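Local structure of cell wall surface anchor protein (Streptococcus agalactiae, 4Z1P) at residues D241-K246 / F296-F301; T261-Y266 / L280-D285. The protein is a cell-wall-attached surface adhesin of the antigen I/II type that probably helps the streptococcus adhere to host or microbial partners. All coordinates share one frame; numbering follows the deposited sequence.

Contact 1 of 2, residues D241-K246 / F296-F301; sequences DKVVAK and FGADDF
Lys246 turns its CG into the gap between its own backbone N and carbonyl carbon (chi1 58°) and bends again at chi3, while Asp299 sets its carboxylate beside its backbone N (chi1 -69°); the two side chains then cross at about a right angle. They meet at the end of an antiparallel strand pair, 236-245 on the outside of a four-stranded sheet and 298-306 next to it, in the antigen I/II C-terminal domain. Lys246 NZ reaches Asp299 OD1 at 2.6 Å on the syn side, a salt bridge lying close to the carboxylate plane, and the ammonium also bonds Gly211 O. On its way the lysine chain runs over the Gly297 peptide, CG 3.3 Å from Gly297 C.

Along the strands, Val244 and Asp299 exchange two backbone bonds and Lys242 pairs with Phe301, where the bond from Lys242 N is weak. Val244 CG2 touches the Phe301 ring at its edge, on the same face of the sheet as Asp299. The other face carries Val243, whose CG2 meets Ala298 CB at 3.9 Å, and Asp300. Asp300 OD1 comes within 4.4 Å of Asp241 OD2. Tyr278 OH is hydrogen-bonded to OD2 of both acids; its single proton can hardly serve both, so one acid may be protonated, easing the repulsion. Asp241 OD2 is also hydrogen-bonded to Thr269 OG1. Beyond the salt bridge, a water donates to Asp299 OD2 at 2.8 Å.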
loop_
_atom_site.group_PDB
_atom_site.type_symbol
_atom_site.label_atom_id
_atom_site.label_comp_id
_atom_site.label_asym_id
_atom_site.label_seq_id
_atom_site.Cartn_x
_atom_site.Cartn_y
_atom_site.Cartn_z
ATOM N N ASP A 241 -28.395 -14.408 6.782
ATOM C CA ASP A 241 -27.171 -13.813 7.268
ATOM C C ASP A 241 -27.465 -12.580 8.110
ATOM O O ASP A 241 -28.620 -12.123 8.284
ATOM C CB ASP A 241 -26.206 -13.532 6.112
ATOM C CG ASP A 241 -26.740 -12.521 5.090
ATOM O OD1 ASP A 241 -27.887 -12.038 5.240
ATOM O OD2 ASP A 241 -26.004 -12.225 4.111
ATOM N N LYS A 242 -26.400 -12.081 8.702
ATOM C CA LYS A 242 -26.459 -10.940 9.534
ATOM C C LYS A 242 -25.036 -10.313 9.507
ATOM O O LYS A 242 -24.051 -11.016 9.698
ATOM C CB LYS A 242 -26.752 -11.356 10.929
ATOM C CG LYS A 242 -26.993 -10.182 11.819
ATOM C CD LYS A 242 -27.602 -10.696 13.112
ATOM C CE LYS A 242 -27.482 -9.617 14.148
ATOM N NZ LYS A 242 -28.022 -8.380 13.520
ATOM N N VAL A 243 -24.979 -9.028 9.246
ATOM C CA VAL A 243 -23.716 -8.274 9.146
ATOM C C VAL A 243 -23.720 -7.122 10.124
ATOM O O VAL A 243 -24.685 -6.316 10.157
ATOM C CB VAL A 243 -23.407 -7.873 7.678
ATOM C CG1 VAL A 243 -24.503 -6.997 7.058
ATOM C CG2 VAL A 243 -22.043 -7.199 7.589
ATOM N N VAL A 244 -22.666 -7.013 10.933
ATOM C CA VAL A 244 -22.629 -5.968 11.948
ATOM C C VAL A 244 -21.287 -5.251 12.048
ATOM O O VAL A 244 -20.252 -5.790 11.763
ATOM C CB VAL A 244 -23.043 -6.468 13.356
ATOM C CG1 VAL A 244 -24.309 -7.296 13.303
ATOM C CG2 VAL A 244 -21.923 -7.228 14.046
ATOM N N ALA A 245 -21.324 -3.994 12.471
ATOM C CA ALA A 245 -20.119 -3.171 12.539
ATOM C C ALA A 245 -19.295 -3.645 13.694
ATOM O O ALA A 245 -19.821 -3.836 14.830
ATOM C CB ALA A 245 -20.468 -1.704 12.692
ATOM N N LYS A 246 -18.016 -3.900 13.440
ATOM C CA LYS A 246 -17.174 -4.356 14.520
ATOM C C LYS A 246 -16.440 -3.275 15.240
ATOM O O LYS A 246 -15.851 -3.555 16.313
ATOM C CB LYS A 246 -16.220 -5.480 14.114
ATOM C CG LYS A 246 -15.275 -5.203 13.005
ATOM C CD LYS A 246 -14.591 -6.482 12.498
ATOM C CE LYS A 246 -13.862 -7.206 13.624
ATOM N NZ LYS A 246 -13.795 -8.635 13.266
ATOM N N PHE A 296 -12.662 0.701 10.097
ATOM C CA PHE A 296 -13.899 0.141 9.549
ATOM C C PHE A 296 -13.794 -1.333 9.454
ATOM O O PHE A 296 -12.801 -1.895 8.939
ATOM C CB PHE A 296 -14.186 0.658 8.164
ATOM C CG PHE A 296 -15.271 -0.101 7.471
ATOM C CD1 PHE A 296 -16.598 0.176 7.749
ATOM C CD2 PHE A 296 -14.977 -1.120 6.600
ATOM C CE1 PHE A 296 -17.606 -0.560 7.160
ATOM C CE2 PHE A 296 -15.983 -1.822 5.961
ATOM C CZ PHE A 296 -17.303 -1.576 6.279
ATOM N N GLY A 297 -14.811 -2.004 9.957
ATOM C CA GLY A 297 -14.870 -3.390 9.713
ATOM C C GLY A 297 -16.245 -3.959 10.082
ATOM O O GLY A 297 -17.040 -3.330 10.775
ATOM N N ALA A 298 -16.471 -5.190 9.638
ATOM C CA ALA A 298 -17.687 -5.903 9.986
ATOM C C ALA A 298 -17.457 -7.378 10.194
ATOM O O ALA A 298 -16.511 -7.995 9.620
ATOM C CB ALA A 298 -18.718 -5.693 8.906
ATOM N N ASP A 299 -18.353 -7.961 11.017
ATOM C CA ASP A 299 -18.473 -9.395 11.118
ATOM C C ASP A 299 -19.778 -9.832 10.417
ATOM O O ASP A 299 -20.767 -9.062 10.394
ATOM C CB ASP A 299 -18.504 -9.810 12.581
ATOM C CG ASP A 299 -17.186 -9.609 13.303
ATOM O OD1 ASP A 299 -16.110 -9.630 12.665
ATOM O OD2 ASP A 299 -17.215 -9.426 14.527
ATOM N N ASP A 300 -19.745 -11.010 9.797
ATOM C CA ASP A 300 -20.874 -11.566 9.073
ATOM C C ASP A 300 -21.179 -12.936 9.696
ATOM O O ASP A 300 -20.260 -13.753 9.937
ATOM C CB ASP A 300 -20.524 -11.739 7.601
ATOM C CG ASP A 300 -21.706 -12.175 6.749
ATOM O OD1 ASP A 300 -22.864 -12.066 7.203
ATOM O OD2 ASP A 300 -21.456 -12.631 5.603
ATOM N N PHE A 301 -22.454 -13.175 9.969
ATOM C CA PHE A 301 -22.910 -14.370 10.645
ATOM C C PHE A 301 -23.839 -15.050 9.642
ATOM O O PHE A 301 -24.817 -14.445 9.239
ATOM C CB PHE A 301 -23.681 -13.978 11.862
ATOM C CG PHE A 301 -22.847 -13.383 12.939
ATOM C CD1 PHE A 301 -22.203 -14.196 13.848
ATOM C CD2 PHE A 301 -22.612 -12.007 12.981
ATOM C CE1 PHE A 301 -21.390 -13.645 14.873
ATOM C CE2 PHE A 301 -21.848 -11.451 14.009
ATOM C CZ PHE A 301 -21.216 -12.269 14.950
HETATM O O HOH W 1 -15.007 -10.154 16.063
#

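Contact 2 of 2, residues T261-Y266 / L280-D285; sequences TNLVQY and LAFKAD
A short loop with a single 3-10 turn, 261-266, leads into edge strand 267-272 and lies against the point where strand 277-282 gives way to helix 284-287. Tyr266 O and Lys283 N join the two in a nearly straight hydrogen bond of 2.9 Å. The same oxygen receives a CA-H...O contact from Phe282 and lies 3.4 Å from Lys283 CG, so several groups of the second segment gather round one carbonyl.

Phe282 holds its ring beside its backbone N (chi1 -83°), from where it reaches back to the loop. Leu263 CD1 meets the ring at its edge, near the ring plane, 3.8 Å from Phe282 CZ, and Leu263 CB sits 4.0 Å from Phe282 CE2. Nearer the root of the ring, Tyr266 CB packs on Phe282 CD2 at 4.2 Å. Phe282 also makes an edge-to-face contact with Phe296, from the segment 296-301.

Lys283, at the N-cap position of the helix, lays its aliphatic chain along the Tyr266 carbonyl, CD 3.7 Å from Tyr266 C, before its ammonium forms a salt bridge with Glu268. Gln265 CG covers one face of the Tyr266 ring, 3.4 Å above its centre, and Phe286 of the helix stacks with that ring.

Within the loop, Asn262 OD1 accepts from Val264 N in the carbonyl plane, and Leu263 O accepts from Tyr266 N: an Asx turn running into a 3-10 turn, which delivers the chain to the edge strand of the five-stranded sheet in this two-sheet, antiparallel beta domain of the antigen I/II C-terminal family.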
loop_
_atom_site.group_PDB
_atom_site.type_symbol
_atom_site.label_atom_id
_atom_site.label_comp_id
_atom_site.label_asym_id
_atom_site.label_seq_id
_atom_site.Cartn_x
_atom_site.Cartn_y
_atom_site.Cartn_z
ATOM N N THR A 261 -23.968 -1.889 15.101
ATOM C CA THR A 261 -25.010 -1.523 14.170
ATOM C C THR A 261 -25.161 -2.586 13.117
ATOM O O THR A 261 -24.162 -3.156 12.620
ATOM C CB THR A 261 -24.619 -0.194 13.525
ATOM O OG1 THR A 261 -24.604 0.827 14.518
ATOM C CG2 THR A 261 -25.534 0.195 12.434
ATOM N N ASN A 262 -26.400 -2.920 12.783
ATOM C CA ASN A 262 -26.668 -3.815 11.670
ATOM C C ASN A 262 -26.361 -3.023 10.393
ATOM O O ASN A 262 -26.925 -1.935 10.225
ATOM C CB ASN A 262 -28.165 -4.244 11.669
ATOM C CG ASN A 262 -28.460 -5.278 10.615
ATOM O OD1 ASN A 262 -27.928 -5.239 9.532
ATOM N ND2 ASN A 262 -29.234 -6.284 10.972
ATOM N N LEU A 263 -25.529 -3.558 9.487
ATOM C CA LEU A 263 -25.087 -2.852 8.285
ATOM C C LEU A 263 -25.727 -3.378 7.006
ATOM O O LEU A 263 -25.262 -3.080 5.902
ATOM C CB LEU A 263 -23.544 -2.887 8.169
ATOM C CG LEU A 263 -22.748 -2.331 9.354
ATOM C CD1 LEU A 263 -21.259 -2.632 9.213
ATOM C CD2 LEU A 263 -22.928 -0.839 9.499
ATOM N N VAL A 264 -26.793 -4.162 7.126
ATOM C CA VAL A 264 -27.339 -4.806 5.929
ATOM C C VAL A 264 -27.648 -3.827 4.807
ATOM O O VAL A 264 -27.535 -4.188 3.634
ATOM C CB VAL A 264 -28.624 -5.605 6.200
ATOM C CG1 VAL A 264 -29.727 -4.707 6.754
ATOM C CG2 VAL A 264 -29.124 -6.303 4.909
ATOM N N GLN A 265 -28.077 -2.624 5.170
ATOM C CA GLN A 265 -28.545 -1.634 4.172
ATOM C C GLN A 265 -27.411 -1.208 3.203
ATOM O O GLN A 265 -27.679 -0.820 2.054
ATOM C CB GLN A 265 -29.172 -0.434 4.850
ATOM C CG GLN A 265 -28.212 0.414 5.671
ATOM C CD GLN A 265 -28.819 1.630 6.311
ATOM O OE1 GLN A 265 -28.818 1.753 7.546
ATOM N NE2 GLN A 265 -29.264 2.593 5.488
ATOM N N TYR A 266 -26.168 -1.433 3.632
ATOM C CA TYR A 266 -24.967 -1.020 2.889
ATOM C C TYR A 266 -24.333 -2.197 2.177
ATOM O O TYR A 266 -23.159 -2.123 1.695
ATOM C CB TYR A 266 -23.978 -0.446 3.860
ATOM C CG TYR A 266 -24.541 0.658 4.741
ATOM C CD1 TYR A 266 -25.057 1.852 4.209
ATOM C CD2 TYR A 266 -24.507 0.522 6.109
ATOM C CE1 TYR A 266 -25.505 2.879 5.047
ATOM C CE2 TYR A 266 -24.977 1.534 6.947
ATOM C CZ TYR A 266 -25.488 2.684 6.414
ATOM O OH TYR A 266 -25.904 3.644 7.306
ATOM N N LEU A 280 -21.243 -11.795 0.470
ATOM C CA LEU A 280 -21.748 -10.582 1.035
ATOM C C LEU A 280 -20.759 -9.454 0.698
ATOM O O LEU A 280 -19.544 -9.544 1.039
ATOM C CB LEU A 280 -21.911 -10.710 2.528
ATOM C CG LEU A 280 -22.526 -9.442 3.160
ATOM C CD1 LEU A 280 -23.311 -9.702 4.447
ATOM C CD2 LEU A 280 -21.502 -8.332 3.394
ATOM N N ALA A 281 -21.255 -8.393 0.063
ATOM C CA ALA A 281 -20.376 -7.326 -0.437
ATOM C C ALA A 281 -20.879 -6.003 -0.017
ATOM O O ALA A 281 -22.091 -5.704 -0.146
ATOM C CB ALA A 281 -20.237 -7.379 -1.963
ATOM N N PHE A 282 -19.965 -5.185 0.497
ATOM C CA PHE A 282 -20.318 -3.817 0.774
ATOM C C PHE A 282 -20.389 -2.995 -0.492
ATOM O O PHE A 282 -19.624 -3.170 -1.449
ATOM C CB PHE A 282 -19.346 -3.193 1.771
ATOM C CG PHE A 282 -19.691 -3.505 3.178
ATOM C CD1 PHE A 282 -19.346 -4.713 3.740
ATOM C CD2 PHE A 282 -20.402 -2.581 3.953
ATOM C CE1 PHE A 282 -19.655 -4.997 5.076
ATOM C CE2 PHE A 282 -20.762 -2.871 5.255
ATOM C CZ PHE A 282 -20.385 -4.080 5.838
ATOM N N LYS A 283 -21.357 -2.112 -0.516
ATOM C CA LYS A 283 -21.528 -1.230 -1.656
ATOM C C LYS A 283 -20.419 -0.175 -1.721
ATOM O O LYS A 283 -20.087 0.529 -0.721
ATOM C CB LYS A 283 -22.836 -0.479 -1.508
ATOM C CG LYS A 283 -24.095 -1.328 -1.517
ATOM C CD LYS A 283 -25.227 -0.461 -0.995
ATOM C CE LYS A 283 -26.552 -0.720 -1.664
ATOM N NZ LYS A 283 -27.070 -2.016 -1.188
ATOM N N ALA A 284 -19.939 0.020 -2.922
ATOM C CA ALA A 284 -18.858 0.980 -3.114
ATOM C C ALA A 284 -19.261 2.406 -2.737
ATOM O O ALA A 284 -18.478 3.073 -2.098
ATOM C CB ALA A 284 -18.355 0.880 -4.558
ATOM N N ASP A 285 -20.466 2.882 -3.080
ATOM C CA ASP A 285 -20.864 4.256 -2.627
ATOM C C ASP A 285 -20.871 4.461 -1.088
ATOM O O ASP A 285 -20.595 5.565 -0.586
ATOM C CB ASP A 285 -22.217 4.661 -3.192
ATOM C CG ASP A 285 -23.379 3.902 -2.553
ATOM O OD1 ASP A 285 -23.177 2.798 -2.004
ATOM O OD2 ASP A 285 -24.514 4.402 -2.606
#

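The loop of contact 2 lies along the outer strand of contact 1, and the centres of the two contacts are about 9 Å apart. Val243 O and Leu263 N are 3.0 Å apart, as are Ala245 N and Thr261 O; both are probable hydrogen bonds, placing 261-263 beside strand 236-245 on the side away from 298-306. Leu263 and Phe282 also pack on Ala298, while Leu280 reaches Val243 and Asp300, so side chains of contact 2 cover the Val243 face of contact 1. Contact 1 pairs strands within one sheet, whereas contact 2 fastens a loop beside that sheet to a strand of the five-stranded sheet facing it.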